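Local coordinates for protein polymerase X (Deinococcus radiodurans, PDB 2W9M) that probably extends DNA from deoxynucleoside triphosphates as a family X polymerase used in repair, and carries a zinc-binding PHP domain, at residues E377-R380 / E381-K384; L383-I386 / R387-R391; L547-A550 / E551-F555; V556-Q559 / R560-G564. All blocks are in the same frame, centred on the assembly; numbering follows the deposited sequence.

All four contacts are local, made between successive turns of two helices of the PHP domain. Contacts 1 and 2 share Leu383 and Lys384 on helix 376-391, the crossover between two parallel strands; contacts 3 and 4 adjoin on helix 549-561, the last of the chain. None is wholly core: each pairs a buried strip with exposed charged side chains. Contact 1, nearest to zinc ligands, mixes charge with helix bonds; contact 2 is mainly backbone bonds, its apolar side chains packing on helix 344-353 and strand 396-403; contact 3 starts a helix with a carboxylate cap; contact 4 ends it with an arginine bonded to backbone oxygens. Contacts 2 and 3 meet where Gln390 NE2 lies 3.3 Å from Arg549 NH2, both bonded to Ile396 O.

Contact 1 of 4, residues E377-R380 / E381-K384; sequences ERLR and EQLK
Arg380 O accepts the regular helix bond from backbone N of Lys384 at 3.1 Å and, as modelled, a second bond from Lys384 NZ, also at 3.1 Å, from the opposite face of the carbonyl plane. The second grip is doubtful in detail: Lys384 NZ also lies 2.8 Å from Arg380 NH1, too close for two donors, and the pair of cations would probably repel. The ammonium stands 73° out of the carbonyl plane, not on a lone pair. Two bends fold the lysine back, a strained chi2 (34°) and a chi4 (-66°) that places NZ, and they lay Lys384 CD against Arg380 O at 3.1 Å. The two side chains run side by side in the same direction. One strip round the helix, Leu379 CG meets Leu383 CD1 at 4.3 Å, while Leu379 CD1 meets Gln382 OE1 at 3.7 Å. The extended Gln382 chain carries its NE2 to a weak hydrogen bond with Asp363, and Arg378 NH2 bonds Trp337 O. Helix 376-391 thereby turns its buried face toward the zinc-site side of the domain, Gln382 lying about 8 Å from His334 between side chains, as it crosses over from strand 358-364 to the parallel strand 396-403.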
# COMPACT_ATOMS: atom_id res chain seq x y z
N GLU A 377 14.80 17.20 18.99
CA GLU A 377 15.47 16.54 20.11
C GLU A 377 15.26 15.03 20.13
O GLU A 377 16.19 14.27 20.40
CB GLU A 377 15.03 17.17 21.43
CG GLU A 377 13.66 17.83 21.39
CD GLU A 377 13.68 19.19 20.69
OE1 GLU A 377 14.70 19.90 20.80
OE2 GLU A 377 12.67 19.54 20.03
N ARG A 378 14.04 14.58 19.84
CA ARG A 378 13.77 13.15 19.77
C ARG A 378 14.46 12.49 18.57
O ARG A 378 14.86 11.33 18.64
CB ARG A 378 12.27 12.88 19.71
CG ARG A 378 11.56 13.02 21.04
CD ARG A 378 10.11 12.59 20.91
NE ARG A 378 10.00 11.15 20.68
CZ ARG A 378 9.16 10.59 19.83
NH1 ARG A 378 8.35 11.34 19.09
NH2 ARG A 378 9.13 9.27 19.70
N LEU A 379 14.59 13.24 17.48
CA LEU A 379 15.32 12.75 16.32
C LEU A 379 16.78 12.51 16.67
O LEU A 379 17.38 11.53 16.24
CB LEU A 379 15.22 13.73 15.15
CG LEU A 379 16.02 13.31 13.92
CD1 LEU A 379 15.44 12.05 13.31
CD2 LEU A 379 16.06 14.44 12.90
N ARG A 380 17.36 13.41 17.46
CA ARG A 380 18.76 13.26 17.86
C ARG A 380 18.93 12.02 18.72
O ARG A 380 19.93 11.31 18.60
CB ARG A 380 19.27 14.51 18.58
CG ARG A 380 19.06 15.81 17.80
CD ARG A 380 20.30 16.71 17.84
NE ARG A 380 20.79 16.96 19.19
CZ ARG A 380 21.74 16.25 19.79
NH1 ARG A 380 22.30 15.23 19.16
NH2 ARG A 380 22.13 16.56 21.03
N GLU A 381 17.94 11.75 19.56
CA GLU A 381 17.92 10.53 20.37
C GLU A 381 17.80 9.27 19.52
O GLU A 381 18.43 8.25 19.81
CB GLU A 381 16.82 10.59 21.43
CG GLU A 381 17.05 11.64 22.50
CD GLU A 381 16.07 11.54 23.65
OE1 GLU A 381 16.52 11.51 24.82
OE2 GLU A 381 14.84 11.50 23.40
N GLN A 382 16.98 9.33 18.47
CA GLN A 382 16.86 8.19 17.56
C GLN A 382 18.20 7.90 16.88
O GLN A 382 18.61 6.75 16.76
CB GLN A 382 15.78 8.43 16.51
CG GLN A 382 15.59 7.26 15.53
CD GLN A 382 14.64 7.59 14.39
OE1 GLN A 382 14.95 8.40 13.51
NE2 GLN A 382 13.48 6.96 14.40
N LEU A 383 18.88 8.96 16.45
CA LEU A 383 20.16 8.82 15.76
C LEU A 383 21.21 8.17 16.66
O LEU A 383 22.02 7.37 16.19
CB LEU A 383 20.64 10.18 15.23
CG LEU A 383 19.85 10.73 14.02
CD1 LEU A 383 20.16 12.19 13.77
CD2 LEU A 383 20.10 9.90 12.77
N LYS A 384 21.19 8.50 17.95
CA LYS A 384 22.08 7.85 18.91
C LYS A 384 21.80 6.35 18.96
O LYS A 384 22.73 5.54 18.93
CB LYS A 384 21.94 8.46 20.31
CG LYS A 384 22.77 9.71 20.53
CD LYS A 384 22.90 10.54 19.25
CE LYS A 384 23.23 11.99 19.54
NZ LYS A 384 22.12 12.68 20.27

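Contact 2 of 4, residues L383-I386 / R387-R391; sequences LKEI and RELQR
Between Leu383-Ile386 and Arg387-Arg391 lie two successive turns of the crossover helix in the beta-alpha-beta unit formed by strands 358-364 and 396-403, part of the parallel sheet of the PHP domain. Backbone bonds come first, four in unbroken series. Leu389 N points to Glu385 O at 3.1 Å with an N-H...O angle of 172°, almost straight; Arg387 N to Leu383 O and Gln390 N to Ile386 O are each 3.0 Å, and Glu388 N to Lys384 O is 3.2 Å. This regular series is the evidence for an undistorted helix. Van der Waals contact is the second kind. Leu389 CD1 lies 4.2 Å from Glu385 CG. The apolar packing of Ile386 and Leu389 is with other elements: both touch Ile344 of helix 344-353, as Glu385 does, and both touch Ile396 of strand 396-403, where Ile386 also meets Ala398. The branch of Ile386 that faces the next turn is CG2, anti to the backbone N. Charge makes the third kind, and it is weakly coupled: Glu385 OE2 and Glu388 OE1 stay 5.8 Å apart, a like pair not in contact, while Glu385 OE1 is held by Trp337 NE1. Last comes the amide of Gln390, which crosses Ile386 at a slant. Its NE2 bonds Ile396 O, tying the helix to the strand that follows, and this probably sets the amide's rotation. Gln390 OE1 then faces Ile386 O at 3.4 Å, two acceptors that gain nothing from each other, and sits 3.9 Å from Ile386 CG2.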
# COMPACT_ATOMS: atom_id res chain seq x y z
N LEU A 383 18.88 8.96 16.45
CA LEU A 383 20.16 8.82 15.76
C LEU A 383 21.21 8.17 16.66
O LEU A 383 22.02 7.37 16.19
CB LEU A 383 20.64 10.18 15.23
CG LEU A 383 19.85 10.73 14.02
CD1 LEU A 383 20.16 12.19 13.77
CD2 LEU A 383 20.10 9.90 12.77
N LYS A 384 21.19 8.50 17.95
CA LYS A 384 22.08 7.85 18.91
C LYS A 384 21.80 6.35 18.96
O LYS A 384 22.73 5.54 18.93
CB LYS A 384 21.94 8.46 20.31
CG LYS A 384 22.77 9.71 20.53
CD LYS A 384 22.90 10.54 19.25
CE LYS A 384 23.23 11.99 19.54
NZ LYS A 384 22.12 12.68 20.27
N GLU A 385 20.52 5.99 19.04
CA GLU A 385 20.14 4.58 19.05
C GLU A 385 20.57 3.85 17.78
O GLU A 385 21.04 2.72 17.84
CB GLU A 385 18.63 4.43 19.24
CG GLU A 385 18.10 3.05 18.87
CD GLU A 385 16.65 2.85 19.27
OE1 GLU A 385 15.82 2.50 18.39
OE2 GLU A 385 16.33 3.05 20.46
N ILE A 386 20.41 4.51 16.64
CA ILE A 386 20.81 3.91 15.37
C ILE A 386 22.32 3.65 15.32
O ILE A 386 22.76 2.61 14.82
CB ILE A 386 20.37 4.76 14.16
CG1 ILE A 386 18.85 4.73 14.01
CG2 ILE A 386 21.04 4.25 12.89
CD1 ILE A 386 18.30 5.67 12.96
N ARG A 387 23.10 4.59 15.83
CA ARG A 387 24.55 4.42 15.90
C ARG A 387 24.92 3.17 16.71
O ARG A 387 25.83 2.43 16.33
CB ARG A 387 25.22 5.66 16.49
CG ARG A 387 25.29 6.83 15.52
CD ARG A 387 26.10 7.97 16.12
NE ARG A 387 26.18 9.13 15.22
CZ ARG A 387 26.97 10.18 15.43
NH1 ARG A 387 27.76 10.22 16.49
NH2 ARG A 387 26.97 11.19 14.56
N GLU A 388 24.22 2.95 17.82
CA GLU A 388 24.45 1.78 18.66
C GLU A 388 24.15 0.47 17.93
O GLU A 388 24.98 -0.44 17.94
CB GLU A 388 23.61 1.87 19.94
CG GLU A 388 24.02 3.02 20.86
CD GLU A 388 22.89 3.45 21.80
OE1 GLU A 388 21.92 2.69 21.96
OE2 GLU A 388 22.99 4.56 22.38
N LEU A 389 22.98 0.38 17.30
CA LEU A 389 22.62 -0.78 16.50
C LEU A 389 23.63 -1.06 15.39
O LEU A 389 23.90 -2.22 15.05
CB LEU A 389 21.24 -0.60 15.88
CG LEU A 389 20.07 -0.48 16.86
CD1 LEU A 389 18.80 -0.09 16.13
CD2 LEU A 389 19.89 -1.78 17.63
N GLN A 390 24.20 -0.00 14.82
CA GLN A 390 25.22 -0.14 13.80
C GLN A 390 26.52 -0.73 14.36
O GLN A 390 27.14 -1.59 13.73
CB GLN A 390 25.49 1.20 13.11
CG GLN A 390 24.49 1.54 12.03
CD GLN A 390 24.52 3.00 11.65
OE1 GLN A 390 24.87 3.86 12.46
NE2 GLN A 390 24.13 3.30 10.41
N ARG A 391 26.93 -0.26 15.54
CA ARG A 391 28.09 -0.83 16.22
C ARG A 391 27.90 -2.33 16.39
O ARG A 391 28.83 -3.12 16.21
CB ARG A 391 28.29 -0.20 17.60
CG ARG A 391 28.27 1.32 17.62
CD ARG A 391 29.54 1.90 17.04
NE ARG A 391 29.68 3.34 17.29
CZ ARG A 391 29.31 3.96 18.41
NH1 ARG A 391 28.79 3.29 19.43
NH2 ARG A 391 29.49 5.27 18.52

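Contact 3 of 4, residues L547-A550 / E551-F555; sequences LGRA and EFLDF
Glu551 reaches back to Gly548, the N-cap residue of helix 549-561: Gly548 N bonds Glu551 OE1 at 2.9 Å with an angle of 161° at the hydrogen. The donor comes from above, 59° out of the carboxylate plane. This is the side-chain-to-backbone half of a capping box; the reciprocal half is absent because glycine has no side chain. Leu547 crosses the same glutamate, its CD2 lying 3.7 Å from Glu551 OE1, so the carboxylate is flanked by carbon as well. At Phe552 the helix bonds begin, with Phe552 N to Gly548 O at 2.8 Å and a weak second bond to Arg549 O. The Phe552 side chain leads away from the preceding turn and packs on Val397 of strand 396-403. Leu553 N bonds Arg549 O at 3.0 Å, and Leu553 CD1 presses to 3.3 Å from Arg549 NH1; the guanidinium is held in place by Arg549 NH2 bonding Ile396 O. Asp554 fits less well. Its N reaches Ala550 O only weakly, at 3.4 Å, and chi1 of 80° swings OD1 to 2.9 Å from Ala550 O, an approach of two acceptors that makes the modelled carboxylate doubtful. Phe555 closes the walk, its CB 3.8 Å from Leu547 CD1, the two side chains crossing at about a right angle. The chemistry is that of a helix start: a negative group answers the N-H of the N-cap residue, an arrangement that would favour the ionised form of Glu551, while Arg549 N at the same end is bonded to Glu357.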
# COMPACT_ATOMS: atom_id res chain seq x y z
N LEU A 547 20.48 -1.06 -5.16
CA LEU A 547 21.84 -0.73 -4.76
C LEU A 547 22.12 -1.27 -3.36
O LEU A 547 21.24 -1.25 -2.50
CB LEU A 547 22.04 0.78 -4.76
CG LEU A 547 21.87 1.53 -6.09
CD1 LEU A 547 22.12 3.03 -5.90
CD2 LEU A 547 22.80 0.96 -7.14
N GLY A 548 23.34 -1.74 -3.14
CA GLY A 548 23.77 -2.16 -1.82
C GLY A 548 23.90 -0.94 -0.92
O GLY A 548 23.80 0.19 -1.40
N ARG A 549 24.14 -1.16 0.37
CA ARG A 549 24.16 -0.06 1.33
C ARG A 549 25.17 1.03 0.95
O ARG A 549 24.80 2.19 0.81
CB ARG A 549 24.45 -0.58 2.74
CG ARG A 549 24.40 0.50 3.80
CD ARG A 549 24.84 -0.02 5.17
NE ARG A 549 24.66 1.00 6.19
CZ ARG A 549 25.49 2.03 6.38
NH1 ARG A 549 26.56 2.17 5.62
NH2 ARG A 549 25.23 2.92 7.33
N ALA A 550 26.42 0.64 0.77
CA ALA A 550 27.47 1.60 0.44
C ALA A 550 27.23 2.27 -0.92
O ALA A 550 27.51 3.45 -1.09
CB ALA A 550 28.84 0.93 0.47
N GLU A 551 26.72 1.50 -1.88
CA GLU A 551 26.35 2.05 -3.19
C GLU A 551 25.24 3.08 -3.04
O GLU A 551 25.19 4.06 -3.79
CB GLU A 551 25.89 0.93 -4.13
CG GLU A 551 26.95 -0.09 -4.50
CD GLU A 551 26.37 -1.31 -5.19
OE1 GLU A 551 25.14 -1.33 -5.44
OE2 GLU A 551 27.13 -2.26 -5.48
N PHE A 552 24.36 2.86 -2.07
CA PHE A 552 23.24 3.77 -1.84
C PHE A 552 23.73 5.08 -1.24
O PHE A 552 23.29 6.15 -1.65
CB PHE A 552 22.21 3.13 -0.91
CG PHE A 552 21.06 4.04 -0.56
CD1 PHE A 552 20.10 4.37 -1.50
CD2 PHE A 552 20.95 4.56 0.72
CE1 PHE A 552 19.05 5.21 -1.17
CE2 PHE A 552 19.90 5.40 1.05
CZ PHE A 552 18.95 5.72 0.11
N LEU A 553 24.64 4.99 -0.28
CA LEU A 553 25.11 6.17 0.43
C LEU A 553 25.84 7.16 -0.48
O LEU A 553 25.80 8.37 -0.24
CB LEU A 553 25.97 5.79 1.62
CG LEU A 553 25.19 5.29 2.84
CD1 LEU A 553 26.11 5.01 4.01
CD2 LEU A 553 24.14 6.31 3.24
N ASP A 554 26.50 6.67 -1.52
CA ASP A 554 27.18 7.58 -2.43
C ASP A 554 26.34 7.93 -3.66
O ASP A 554 26.68 8.84 -4.41
CB ASP A 554 28.58 7.09 -2.81
CG ASP A 554 28.56 6.03 -3.88
OD1 ASP A 554 28.22 4.87 -3.56
OD2 ASP A 554 28.91 6.35 -5.04
N PHE A 555 25.24 7.21 -3.86
CA PHE A 555 24.25 7.63 -4.85
C PHE A 555 23.67 8.97 -4.42
O PHE A 555 23.54 9.88 -5.24
CB PHE A 555 23.11 6.63 -5.00
CG PHE A 555 21.91 7.21 -5.70
CD1 PHE A 555 21.77 7.09 -7.08
CD2 PHE A 555 20.94 7.90 -4.99
CE1 PHE A 555 20.68 7.63 -7.73
CE2 PHE A 555 19.84 8.44 -5.64
CZ PHE A 555 19.71 8.31 -7.01

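Contact 4 of 4, residues V556-Q559 / R560-G564; sequences VARQ and RAARG
Gln559 and Arg563 run side by side, pointing the same way, at the C-terminal end of helix 549-561, the last helix of the PHP domain. The amide and guanidinium planes are only 15° apart, and Gln559 CG lies over one face of the guanidinium at van der Waals distance, 3.9 Å from Arg563 NH1 and offset toward the rim. Bonds from outside fix the rotation and position of both groups: Arg563 NH2 bonds Val451 O and Pro449 O, Arg563 NH1 bonds Asn482 O, and Gln559 NE2 bonds Gly483 O. The helix end is thus tied to the loop before strand 453-454 and to the end of helix 472-482. Arg563, near the end of the helix, is bent at chi2, its aliphatic carbons passing Gln559 O, with CD at 3.5 Å from that oxygen. The tighter packing is at Arg560, whose CG lies 3.0 Å from Val556 O, the oxygen that Arg560 N bonds at 3.1 Å. Val556 CG2 sits over one face of the Arg560 guanidinium, 3.8 Å from NE, though an eclipsed chi1 (2°) makes this methyl's position doubtful. The opposite character belongs to the solvent side, where Ala557, Arg558, Ala561 and Ala562 are exposed. Helix bonds persist there, Ala561 N to Ala557 O at 3.0 Å and Ala562 N to Arg558 O at 2.9 Å, but side chains add little beyond them. One side-chain touch there rests on a strained Arg558 chi1 (-145°): NH1, at the guanidinium edge, comes to 3.3 Å from Ala562 CB, with the methyl close to the guanidinium plane.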
# COMPACT_ATOMS: atom_id res chain seq x y z
N VAL A 556 23.31 9.07 -3.14
CA VAL A 556 22.75 10.32 -2.62
C VAL A 556 23.81 11.39 -2.43
O VAL A 556 23.50 12.58 -2.38
CB VAL A 556 21.91 10.10 -1.31
CG1 VAL A 556 21.93 8.64 -0.88
CG2 VAL A 556 22.37 11.02 -0.20
N ALA A 557 25.07 10.98 -2.36
CA ALA A 557 26.17 11.93 -2.28
C ALA A 557 26.39 12.54 -3.66
O ALA A 557 26.67 13.73 -3.80
CB ALA A 557 27.43 11.26 -1.78
N ARG A 558 26.26 11.69 -4.68
CA ARG A 558 26.39 12.12 -6.07
C ARG A 558 25.16 12.95 -6.44
O ARG A 558 25.28 13.99 -7.09
CB ARG A 558 26.50 10.89 -6.98
CG ARG A 558 27.41 11.08 -8.18
CD ARG A 558 27.05 12.34 -8.96
NE ARG A 558 27.54 12.31 -10.34
CZ ARG A 558 27.29 13.26 -11.23
NH1 ARG A 558 26.57 14.33 -10.89
NH2 ARG A 558 27.77 13.16 -12.46
N GLN A 559 23.99 12.49 -6.02
CA GLN A 559 22.74 13.19 -6.24
C GLN A 559 22.79 14.62 -5.70
O GLN A 559 22.32 15.56 -6.34
CB GLN A 559 21.58 12.43 -5.59
CG GLN A 559 20.23 13.11 -5.69
CD GLN A 559 19.19 12.45 -4.79
OE1 GLN A 559 19.38 12.34 -3.58
NE2 GLN A 559 18.08 12.03 -5.39
N ARG A 560 23.36 14.78 -4.50
CA ARG A 560 23.43 16.09 -3.87
C ARG A 560 24.55 16.94 -4.47
O ARG A 560 24.47 18.17 -4.47
CB ARG A 560 23.62 15.96 -2.36
CG ARG A 560 22.43 15.34 -1.65
CD ARG A 560 22.66 15.18 -0.16
NE ARG A 560 21.47 14.66 0.52
CZ ARG A 560 21.30 14.64 1.83
NH1 ARG A 560 22.24 15.12 2.63
NH2 ARG A 560 20.18 14.15 2.35
N ALA A 561 25.58 16.28 -4.98
CA ALA A 561 26.71 16.97 -5.62
C ALA A 561 26.30 17.52 -6.98
O ALA A 561 26.84 18.53 -7.43
CB ALA A 561 27.89 16.02 -5.76
N ALA A 562 25.34 16.87 -7.62
CA ALA A 562 24.91 17.26 -8.95
C ALA A 562 24.09 18.55 -8.98
O ALA A 562 23.77 19.05 -10.05
CB ALA A 562 24.14 16.13 -9.62
N ARG A 563 23.74 19.07 -7.81
CA ARG A 563 22.96 20.31 -7.76
C ARG A 563 23.68 21.46 -7.07
O ARG A 563 24.82 21.32 -6.61
CB ARG A 563 21.57 20.07 -7.16
CG ARG A 563 21.48 19.00 -6.06
CD ARG A 563 20.12 18.29 -6.09
NE ARG A 563 19.78 17.71 -4.79
CZ ARG A 563 18.81 16.82 -4.57
NH1 ARG A 563 18.06 16.36 -5.55
NH2 ARG A 563 18.60 16.38 -3.34
N GLY A 564 23.03 22.62 -7.01
CA GLY A 564 23.63 23.81 -6.45
C GLY A 564 24.68 24.41 -7.36
O GLY A 564 24.39 25.29 -8.18